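Local atomic coordinates of thiamine pyrophosphokinase (Candida albicans, PDB entry 2G9Z), a protein that catalyses the transfer of a pyrophosphate group from ATP to thiamine, giving thiamine diphosphate and AMP. Residues I146-Q151 with F156-H161; I163-Q168 with D184-L189; N211-G214 with Q219-Q222. All blocks are in the same frame, centred on the assembly; numbering follows the deposited sequence.

Contact 1 (I146-Q151 with F156-H161). With VNP (3-[(4-amino-2-methylpyrimidin-5-yl)methyl]-5-(2-{[hydroxy(phosphonoamino)phosphoryl]oxy}ethyl)-4-methyl-1,3-thiazol-3-I um), chain H.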
loop_
_atom_site.group_PDB
_atom_site.type_symbol
_atom_site.label_atom_id
_atom_site.label_comp_id
_atom_site.label_asym_id
_atom_site.label_seq_id
_atom_site.Cartn_x
_atom_site.Cartn_y
_atom_site.Cartn_z
ATOM N N ILE A 146 -18.194 -6.637 -20.466
ATOM C CA ILE A 146 -17.953 -5.288 -20.949
ATOM C C ILE A 146 -16.462 -5.082 -21.173
ATOM O O ILE A 146 -15.730 -4.742 -20.247
ATOM C CB ILE A 146 -18.464 -4.227 -19.952
ATOM C CG1 ILE A 146 -19.948 -4.459 -19.658
ATOM C CG2 ILE A 146 -18.259 -2.835 -20.528
ATOM C CD1 ILE A 146 -20.536 -3.469 -18.663
ATOM N N ARG A 147 -16.013 -5.302 -22.404
ATOM C CA ARG A 147 -14.609 -5.125 -22.736
ATOM C C ARG A 147 -14.304 -3.662 -23.032
ATOM O O ARG A 147 -15.027 -3.001 -23.779
ATOM C CB ARG A 147 -14.229 -5.991 -23.941
ATOM C CG ARG A 147 -12.742 -5.946 -24.280
ATOM C CD ARG A 147 -12.306 -7.180 -25.068
ATOM N NE ARG A 147 -10.853 -7.235 -25.227
ATOM C CZ ARG A 147 -10.167 -8.348 -25.476
ATOM N NH1 ARG A 147 -10.798 -9.510 -25.595
ATOM N NH2 ARG A 147 -8.847 -8.300 -25.597
ATOM N N GLN A 148 -13.235 -3.156 -22.428
ATOM C CA GLN A 148 -12.819 -1.772 -22.622
ATOM C C GLN A 148 -11.310 -1.760 -22.816
ATOM O O GLN A 148 -10.555 -2.026 -21.879
ATOM C CB GLN A 148 -13.200 -0.937 -21.399
ATOM C CG GLN A 148 -14.690 -0.879 -21.122
ATOM C CD GLN A 148 -15.431 0.029 -22.093
ATOM O OE1 GLN A 148 -15.776 -0.371 -23.212
ATOM N NE2 GLN A 148 -15.664 1.263 -21.675
ATOM N N SER A 149 -10.874 -1.450 -24.031
ATOM C CA SER A 149 -9.455 -1.443 -24.351
ATOM C C SER A 149 -8.712 -0.151 -24.023
ATOM O O SER A 149 -7.504 -0.077 -24.224
ATOM C CB SER A 149 -9.259 -1.764 -25.832
ATOM O OG SER A 149 -9.744 -0.705 -26.640
ATOM N N SER A 150 -9.409 0.863 -23.522
ATOM C CA SER A 150 -8.740 2.125 -23.205
ATOM C C SER A 150 -7.466 1.942 -22.392
ATOM O O SER A 150 -7.435 1.168 -21.436
ATOM C CB SER A 150 -9.658 3.064 -22.434
ATOM O OG SER A 150 -8.900 4.172 -21.974
ATOM N N GLN A 151 -6.436 2.692 -22.769
ATOM C CA GLN A 151 -5.130 2.651 -22.120
ATOM C C GLN A 151 -4.962 3.733 -21.074
ATOM O O GLN A 151 -3.881 3.895 -20.508
ATOM C CB GLN A 151 -4.027 2.819 -23.166
ATOM C CG GLN A 151 -4.109 1.819 -24.289
ATOM C CD GLN A 151 -4.163 0.422 -23.756
ATOM O OE1 GLN A 151 -4.290 -0.549 -24.503
ATOM N NE2 GLN A 151 -4.067 0.305 -22.440
ATOM N N PHE A 156 -10.086 -1.294 -12.529
ATOM C CA PHE A 156 -10.782 -0.864 -11.327
ATOM C C PHE A 156 -11.768 0.245 -11.661
ATOM O O PHE A 156 -12.957 0.156 -11.345
ATOM C CB PHE A 156 -9.791 -0.342 -10.285
ATOM C CG PHE A 156 -10.452 0.199 -9.050
ATOM C CD1 PHE A 156 -10.868 -0.656 -8.035
ATOM C CD2 PHE A 156 -10.705 1.560 -8.923
ATOM C CE1 PHE A 156 -11.531 -0.163 -6.909
ATOM C CE2 PHE A 156 -11.369 2.062 -7.799
ATOM C CZ PHE A 156 -11.781 1.195 -6.792
ATOM N N THR A 157 -11.257 1.298 -12.286
ATOM C CA THR A 157 -12.074 2.445 -12.657
ATOM C C THR A 157 -13.180 2.066 -13.635
ATOM O O THR A 157 -14.324 2.494 -13.482
ATOM C CB THR A 157 -11.197 3.560 -13.260
ATOM O OG1 THR A 157 -10.236 3.980 -12.281
ATOM C CG2 THR A 157 -12.049 4.756 -13.656
ATOM N N LYS A 158 -12.845 1.263 -14.640
ATOM C CA LYS A 158 -13.845 0.831 -15.609
ATOM C C LYS A 158 -14.963 0.084 -14.895
ATOM O O LYS A 158 -16.133 0.224 -15.253
ATOM C CB LYS A 158 -13.205 -0.061 -16.677
ATOM C CG LYS A 158 -12.240 0.699 -17.584
ATOM C CD LYS A 158 -11.345 -0.238 -18.377
ATOM C CE LYS A 158 -10.372 0.553 -19.239
ATOM N NZ LYS A 158 -9.433 -0.307 -20.003
ATOM N N SER A 159 -14.606 -0.698 -13.877
ATOM C CA SER A 159 -15.600 -1.450 -13.112
ATOM C C SER A 159 -16.490 -0.524 -12.287
ATOM O O SER A 159 -17.704 -0.731 -12.201
ATOM C CB SER A 159 -14.918 -2.467 -12.180
ATOM O OG SER A 159 -14.307 -3.506 -12.922
ATOM N N ILE A 160 -15.883 0.481 -11.660
ATOM C CA ILE A 160 -16.642 1.434 -10.860
ATOM C C ILE A 160 -17.658 2.139 -11.760
ATOM O O ILE A 160 -18.820 2.305 -11.395
ATOM C CB ILE A 160 -15.717 2.494 -10.207
ATOM C CG1 ILE A 160 -14.862 1.842 -9.115
ATOM C CG2 ILE A 160 -16.555 3.635 -9.626
ATOM C CD1 ILE A 160 -15.664 1.284 -7.941
ATOM N N HIS A 161 -17.210 2.555 -12.937
ATOM C CA HIS A 161 -18.090 3.225 -13.890
ATOM C C HIS A 161 -19.246 2.308 -14.263
ATOM O O HIS A 161 -20.390 2.749 -14.387
ATOM C CB HIS A 161 -17.304 3.616 -15.139
ATOM C CG HIS A 161 -16.565 4.909 -15.002
ATOM N ND1 HIS A 161 -15.477 5.232 -15.784
ATOM C CD2 HIS A 161 -16.767 5.966 -14.180
ATOM C CE1 HIS A 161 -15.039 6.432 -15.448
ATOM N NE2 HIS A 161 -15.804 6.900 -14.478
HETATM O O2G VNP H . -2.636 -3.556 -17.562
HETATM P PG VNP H . -2.560 -3.816 -15.977
HETATM O O3G VNP H . -1.253 -3.382 -15.434
HETATM O O1G VNP H . -2.797 -5.395 -15.775
HETATM N N3B VNP H . -3.805 -3.045 -15.272
HETATM P PB VNP H . -5.122 -2.924 -16.212
HETATM O O2B VNP H . -6.226 -2.352 -15.412
HETATM O O1B VNP H . -5.351 -4.241 -16.848
HETATM O O1 VNP H . -4.695 -1.879 -17.362
HETATM C C7 VNP H . -4.308 -0.522 -17.113
HETATM C C12 VNP H . -4.676 0.266 -18.372
HETATM C C11 VNP H . -4.270 1.742 -18.407
HETATM C C10 VNP H . -2.811 2.042 -18.759
HETATM C CM4 VNP H . -1.980 1.146 -19.680
HETATM S S1 VNP H . -4.443 2.715 -16.874
HETATM C C9 VNP H . -3.089 3.748 -17.275
HETATM N N5 VNP H . -2.318 3.140 -18.178
HETATM C C7A VNP H . -0.943 3.581 -18.466
HETATM C C5A VNP H . -0.715 5.076 -18.223
HETATM C C6A VNP H . 0.194 5.405 -17.225
HETATM N N1A VNP H . 0.545 6.661 -17.014
HETATM C C2A VNP H . 0.034 7.652 -17.754
HETATM C CM2 VNP H . 0.486 9.093 -17.507
HETATM N N3A VNP H . -0.856 7.384 -18.721
HETATM C C4A VNP H . -1.242 6.125 -18.971
HETATM N N4A VNP H . -2.135 5.901 -19.929
#
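The backbones of Gln148 and Lys158 come closest here, CA to CA 7.6 Å, where the end of strand 144-147 runs into a loop beside the first turns of helix 155-170. Lys158 bridges this gap. Its outer torsions are all close to anti, and the straight chain carries NZ to the loop. Lys158 NZ donates to Gln148 O at 2.8 Å and to Ser150 O at 2.9 Å. The two bonds differ in direction. The one to Ser150 O lies in the carbonyl plane, on a lone pair. The one to Gln148 O comes from above the plane, 51° out of it. Two main-chain carbonyls thus grip one amine and fix its position. The aliphatic part packs as well: Lys158 CD lies 3.6 Å from Gln148 CB, and Lys158 CE lies 4.1 Å from Ser150 CB. Ser150 OG turns to Tyr152 N. Gln151 lines the pocket of the bound thiamine analogue. Lys158 and Asp155 lie at a bound magnesium ion. The loop after strand 144-147, the outermost strand at one end of the large mixed sheet, and the start of helix 155-170 together border the magnesium and thiamine-analogue site of the catalytic domain.

Contact 2 (I163-Q168 with D184-L189)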
loop_
_atom_site.group_PDB
_atom_site.type_symbol
_atom_site.label_atom_id
_atom_site.label_comp_id
_atom_site.label_asym_id
_atom_site.label_seq_id
_atom_site.Cartn_x
_atom_site.Cartn_y
_atom_site.Cartn_z
ATOM N N ILE A 163 -20.468 0.009 -12.407
ATOM C CA ILE A 163 -21.323 -0.057 -11.225
ATOM C C ILE A 163 -22.221 1.173 -11.141
ATOM O O ILE A 163 -23.423 1.066 -10.881
ATOM C CB ILE A 163 -20.472 -0.159 -9.933
ATOM C CG1 ILE A 163 -19.851 -1.556 -9.841
ATOM C CG2 ILE A 163 -21.332 0.150 -8.700
ATOM C CD1 ILE A 163 -18.764 -1.698 -8.795
ATOM N N GLN A 164 -21.630 2.341 -11.355
ATOM C CA GLN A 164 -22.382 3.584 -11.307
ATOM C C GLN A 164 -23.421 3.624 -12.419
ATOM O O GLN A 164 -24.565 4.029 -12.198
ATOM C CB GLN A 164 -21.434 4.776 -11.427
ATOM C CG GLN A 164 -20.616 5.020 -10.171
ATOM C CD GLN A 164 -19.725 6.233 -10.286
ATOM O OE1 GLN A 164 -18.751 6.232 -11.038
ATOM N NE2 GLN A 164 -20.062 7.284 -9.548
ATOM N N LEU A 165 -23.020 3.192 -13.611
ATOM C CA LEU A 165 -23.925 3.172 -14.750
ATOM C C LEU A 165 -25.045 2.158 -14.551
ATOM O O LEU A 165 -26.182 2.397 -14.957
ATOM C CB LEU A 165 -23.149 2.870 -16.037
ATOM C CG LEU A 165 -22.286 4.042 -16.517
ATOM C CD1 LEU A 165 -21.427 3.618 -17.693
ATOM C CD2 LEU A 165 -23.194 5.205 -16.912
ATOM N N HIS A 166 -24.730 1.028 -13.924
ATOM C CA HIS A 166 -25.735 -0.001 -13.672
ATOM C C HIS A 166 -26.923 0.545 -12.884
ATOM O O HIS A 166 -28.071 0.317 -13.248
ATOM C CB HIS A 166 -25.139 -1.168 -12.885
ATOM C CG HIS A 166 -26.170 -2.077 -12.290
ATOM N ND1 HIS A 166 -26.744 -3.116 -12.988
ATOM C CD2 HIS A 166 -26.760 -2.074 -11.069
ATOM C CE1 HIS A 166 -27.641 -3.716 -12.225
ATOM N NE2 HIS A 166 -27.671 -3.102 -11.056
ATOM N N TYR A 167 -26.639 1.254 -11.796
ATOM C CA TYR A 167 -27.692 1.810 -10.952
ATOM C C TYR A 167 -28.428 2.972 -11.600
ATOM O O TYR A 167 -29.408 3.483 -11.055
ATOM C CB TYR A 167 -27.111 2.223 -9.599
ATOM C CG TYR A 167 -26.880 1.035 -8.694
ATOM C CD1 TYR A 167 -27.955 0.384 -8.086
ATOM C CD2 TYR A 167 -25.601 0.515 -8.500
ATOM C CE1 TYR A 167 -27.766 -0.756 -7.313
ATOM C CE2 TYR A 167 -25.398 -0.633 -7.726
ATOM C CZ TYR A 167 -26.489 -1.264 -7.139
ATOM O OH TYR A 167 -26.317 -2.412 -6.402
ATOM N N GLN A 168 -27.964 3.381 -12.771
ATOM C CA GLN A 168 -28.613 4.470 -13.481
ATOM C C GLN A 168 -29.445 3.947 -14.644
ATOM O O GLN A 168 -30.585 4.370 -14.846
ATOM C CB GLN A 168 -27.579 5.460 -14.021
ATOM C CG GLN A 168 -26.843 6.258 -12.961
ATOM C CD GLN A 168 -27.783 7.033 -12.060
ATOM O OE1 GLN A 168 -28.670 7.746 -12.535
ATOM N NE2 GLN A 168 -27.587 6.904 -10.753
ATOM N N ASP A 184 -13.494 3.295 -24.586
ATOM C CA ASP A 184 -13.843 3.908 -23.312
ATOM C C ASP A 184 -15.316 4.297 -23.247
ATOM O O ASP A 184 -15.666 5.357 -22.730
ATOM C CB ASP A 184 -12.950 5.130 -23.072
ATOM C CG ASP A 184 -12.935 6.082 -24.256
ATOM O OD1 ASP A 184 -13.384 5.683 -25.350
ATOM O OD2 ASP A 184 -12.462 7.226 -24.097
ATOM N N GLY A 185 -16.171 3.423 -23.769
ATOM C CA GLY A 185 -17.600 3.683 -23.768
ATOM C C GLY A 185 -18.160 3.943 -22.381
ATOM O O GLY A 185 -18.997 4.829 -22.202
ATOM N N LEU A 186 -17.708 3.175 -21.394
ATOM C CA LEU A 186 -18.183 3.362 -20.025
ATOM C C LEU A 186 -17.849 4.764 -19.532
ATOM O O LEU A 186 -18.698 5.452 -18.954
ATOM C CB LEU A 186 -17.552 2.332 -19.080
ATOM C CG LEU A 186 -17.911 0.858 -19.282
ATOM C CD1 LEU A 186 -17.141 0.013 -18.264
ATOM C CD2 LEU A 186 -19.417 0.657 -19.122
ATOM N N ALA A 187 -16.608 5.180 -19.762
ATOM C CA ALA A 187 -16.147 6.499 -19.340
ATOM C C ALA A 187 -16.944 7.579 -20.059
ATOM O O ALA A 187 -17.400 8.542 -19.440
ATOM C CB ALA A 187 -14.664 6.654 -19.643
ATOM N N LYS A 188 -17.107 7.416 -21.367
ATOM C CA LYS A 188 -17.861 8.379 -22.157
ATOM C C LYS A 188 -19.296 8.435 -21.656
ATOM O O LYS A 188 -19.788 9.497 -21.292
ATOM C CB LYS A 188 -17.851 7.991 -23.638
ATOM C CG LYS A 188 -16.490 8.111 -24.304
ATOM C CD LYS A 188 -16.547 7.677 -25.762
ATOM C CE LYS A 188 -15.193 7.838 -26.435
ATOM N NZ LYS A 188 -15.237 7.461 -27.872
ATOM N N LEU A 189 -19.952 7.279 -21.621
ATOM C CA LEU A 189 -21.338 7.192 -21.177
ATOM C C LEU A 189 -21.560 7.880 -19.832
ATOM O O LEU A 189 -22.490 8.673 -19.689
ATOM C CB LEU A 189 -21.777 5.727 -21.080
ATOM C CG LEU A 189 -23.258 5.411 -21.310
ATOM C CD1 LEU A 189 -23.518 3.947 -20.996
ATOM C CD2 LEU A 189 -24.130 6.287 -20.443
#
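Leu165 meets Leu186 and Leu189 in a small apolar contact between helix 155-170 and the start of helix 185-195. No hydrogen bond crosses it. Leu165 does the reaching, and its two methyls have different tasks. CD1 of Leu165 lies 3.5 Å from the carbonyl O of Leu186 and 3.9 Å from CD2 of the same leucine. It also lies 3.9 Å from CD1 of Leu189 and touches the CB of that residue. The other branch, CD2 of Leu165, meets CD2 of Leu189 at 3.8 Å. One methyl is therefore set against the backbone and both leucines, while the second turns to Leu189. The side chains cross obliquely in both pairs.

The torsions of the two partners differ. In Leu186, CG stands anti to the carbonyl carbon (chi1 -66°), which brings CD2 to Leu165. Leu189 has CG on the side away from its backbone N (chi1 -151°), and both its methyls reach Leu165. The nearest backbone approach is Leu165 CA to Leu186 CA, at 7.8 Å.

Further out, Trp176 and Trp190 also pack against Leu165, and Ile180 and Gln148 against Leu186. Gln168 touches Trp190 and Leu193, and its OE1 accepts from Val200 N. On another side of helix 155-170, Ile163 and Tyr167 pack on strands 64-68 and 86-90, and His166 ND1 is bonded to Tyr122 OH. The whole is a small apolar helix-helix contact made by three leucines in the catalytic domain, in which helix 185-195 lies against a helix that itself packs on the central mixed sheet.

Contact 3 (N211-G214 with Q219-Q222)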
loop_
_atom_site.group_PDB
_atom_site.type_symbol
_atom_site.label_atom_id
_atom_site.label_comp_id
_atom_site.label_asym_id
_atom_site.label_seq_id
_atom_site.Cartn_x
_atom_site.Cartn_y
_atom_site.Cartn_z
ATOM N N ASN A 211 -9.201 -7.687 -3.220
ATOM C CA ASN A 211 -7.962 -7.761 -4.000
ATOM C C ASN A 211 -7.432 -6.482 -4.654
ATOM O O ASN A 211 -6.640 -6.552 -5.600
ATOM C CB ASN A 211 -8.111 -8.843 -5.080
ATOM C CG ASN A 211 -8.627 -10.159 -4.520
ATOM O OD1 ASN A 211 -8.194 -10.603 -3.453
ATOM N ND2 ASN A 211 -9.553 -10.795 -5.241
ATOM N N ALA A 212 -7.847 -5.323 -4.158
ATOM C CA ALA A 212 -7.394 -4.051 -4.722
ATOM C C ALA A 212 -6.182 -3.509 -3.971
ATOM O O ALA A 212 -5.510 -2.582 -4.431
ATOM C CB ALA A 212 -8.524 -3.030 -4.676
ATOM N N ILE A 213 -5.916 -4.097 -2.811
ATOM C CA ILE A 213 -4.800 -3.692 -1.967
ATOM C C ILE A 213 -3.870 -4.882 -1.761
ATOM O O ILE A 213 -4.309 -6.030 -1.802
ATOM C CB ILE A 213 -5.307 -3.227 -0.572
ATOM C CG1 ILE A 213 -6.353 -2.121 -0.732
ATOM C CG2 ILE A 213 -4.136 -2.761 0.285
ATOM C CD1 ILE A 213 -5.825 -0.840 -1.364
ATOM N N GLY A 214 -2.585 -4.606 -1.555
ATOM C CA GLY A 214 -1.635 -5.674 -1.299
ATOM C C GLY A 214 -0.911 -6.299 -2.476
ATOM O O GLY A 214 0.035 -7.061 -2.277
ATOM N N GLN A 219 -1.075 -0.243 -8.159
ATOM C CA GLN A 219 -2.494 -0.581 -8.160
ATOM C C GLN A 219 -3.079 -0.193 -6.801
ATOM O O GLN A 219 -4.184 0.330 -6.706
ATOM C CB GLN A 219 -2.677 -2.082 -8.389
ATOM C CG GLN A 219 -4.064 -2.606 -8.037
ATOM C CD GLN A 219 -4.129 -4.121 -7.988
ATOM O OE1 GLN A 219 -5.172 -4.699 -7.679
ATOM N NE2 GLN A 219 -3.011 -4.773 -8.292
ATOM N N THR A 220 -2.322 -0.472 -5.747
ATOM C CA THR A 220 -2.748 -0.140 -4.401
ATOM C C THR A 220 -2.925 1.367 -4.295
ATOM O O THR A 220 -3.945 1.847 -3.808
ATOM C CB THR A 220 -1.705 -0.602 -3.367
ATOM O OG1 THR A 220 -1.686 -2.032 -3.333
ATOM C CG2 THR A 220 -2.036 -0.055 -1.976
ATOM N N VAL A 221 -1.932 2.110 -4.770
ATOM C CA VAL A 221 -1.996 3.556 -4.706
ATOM C C VAL A 221 -3.132 4.112 -5.557
ATOM O O VAL A 221 -3.853 5.010 -5.118
ATOM C CB VAL A 221 -0.643 4.185 -5.117
ATOM C CG1 VAL A 221 -0.770 5.703 -5.209
ATOM C CG2 VAL A 221 0.414 3.814 -4.082
ATOM N N GLN A 222 -3.310 3.577 -6.761
ATOM C CA GLN A 222 -4.381 4.061 -7.614
ATOM C C GLN A 222 -5.734 3.826 -6.934
ATOM O O GLN A 222 -6.622 4.667 -7.005
ATOM C CB GLN A 222 -4.357 3.360 -8.975
ATOM C CG GLN A 222 -5.275 4.020 -9.999
ATOM C CD GLN A 222 -4.883 5.467 -10.268
ATOM O OE1 GLN A 222 -3.911 5.746 -10.977
ATOM N NE2 GLN A 222 -5.630 6.393 -9.687
HETATM O O HOH W 1 -2.802 -4.115 -5.109
#
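A strand-loop-helix connection of the catalytic domain is closed here: the loop that leaves strand 205-210 folds against the early part of helix 217-233. Ile213 and Thr220 are the nearest backbone pair, with CA atoms 4.8 Å apart. Thr220 uses both of its branches. Its OG1 accepts a hydrogen bond from Gly214 N at 3.3 Å, with an N-H...O angle of 136°. The bond is long and bent. The methyl CG2 of Thr220 meets the side chain of Ile213, 3.9 Å from CD1 and a little further from CG2. The two side chains cross at about a right angle. In Thr220, OG1 sits beside the backbone N and CG2 stands opposite that N (chi1 -68°), which gives the hydroxyl to the loop backbone and the methyl to Ile213.

A water adds a second link. It lies 3.0 Å from Thr220 OG1, and it donates a weak bond of 3.2 Å to Ala212 O. That carbonyl also has a weak bond with Ser223 OG. The side chain of Gln219 reaches toward Asn211 and Ala212, its CG 3.9 Å from Ala212 O. Gly214 has a positive phi of 91°, a conformation favourable to glycine. Phe217 of the second subunit packs on both Ile213 of the loop and Thr220 of the helix, and Leu281 of the second subunit packs on Val221. Asn211 ND2 is bonded to Leu69 O, which ties the loop to the segment after strand 64-68. Ala212 and Ile213 rest on Phe241 of strand 237-242.

In the fold
Contacts 1 and 2 share helix 155-170 and touch each other, with centres 9 Å apart. Lys158 lies at the magnesium site, and Leu165, about two turns further along, packs against helix 185-195. The centre of contact 3 is 16 Å from that of contact 1, though their nearest atoms are about 5 Å apart, and 22 Å from that of contact 2. All three belong to the catalytic domain. The side chain of Lys158 is about 3 Å from a bound magnesium ion, and that of Gln219 about 7 Å from the thiamine analogue. The ligand is bonded by Asp155 and Arg216 of this chain and by Ser312, Ser314 and Arg316 of the second subunit, so the site lies between the two subunits.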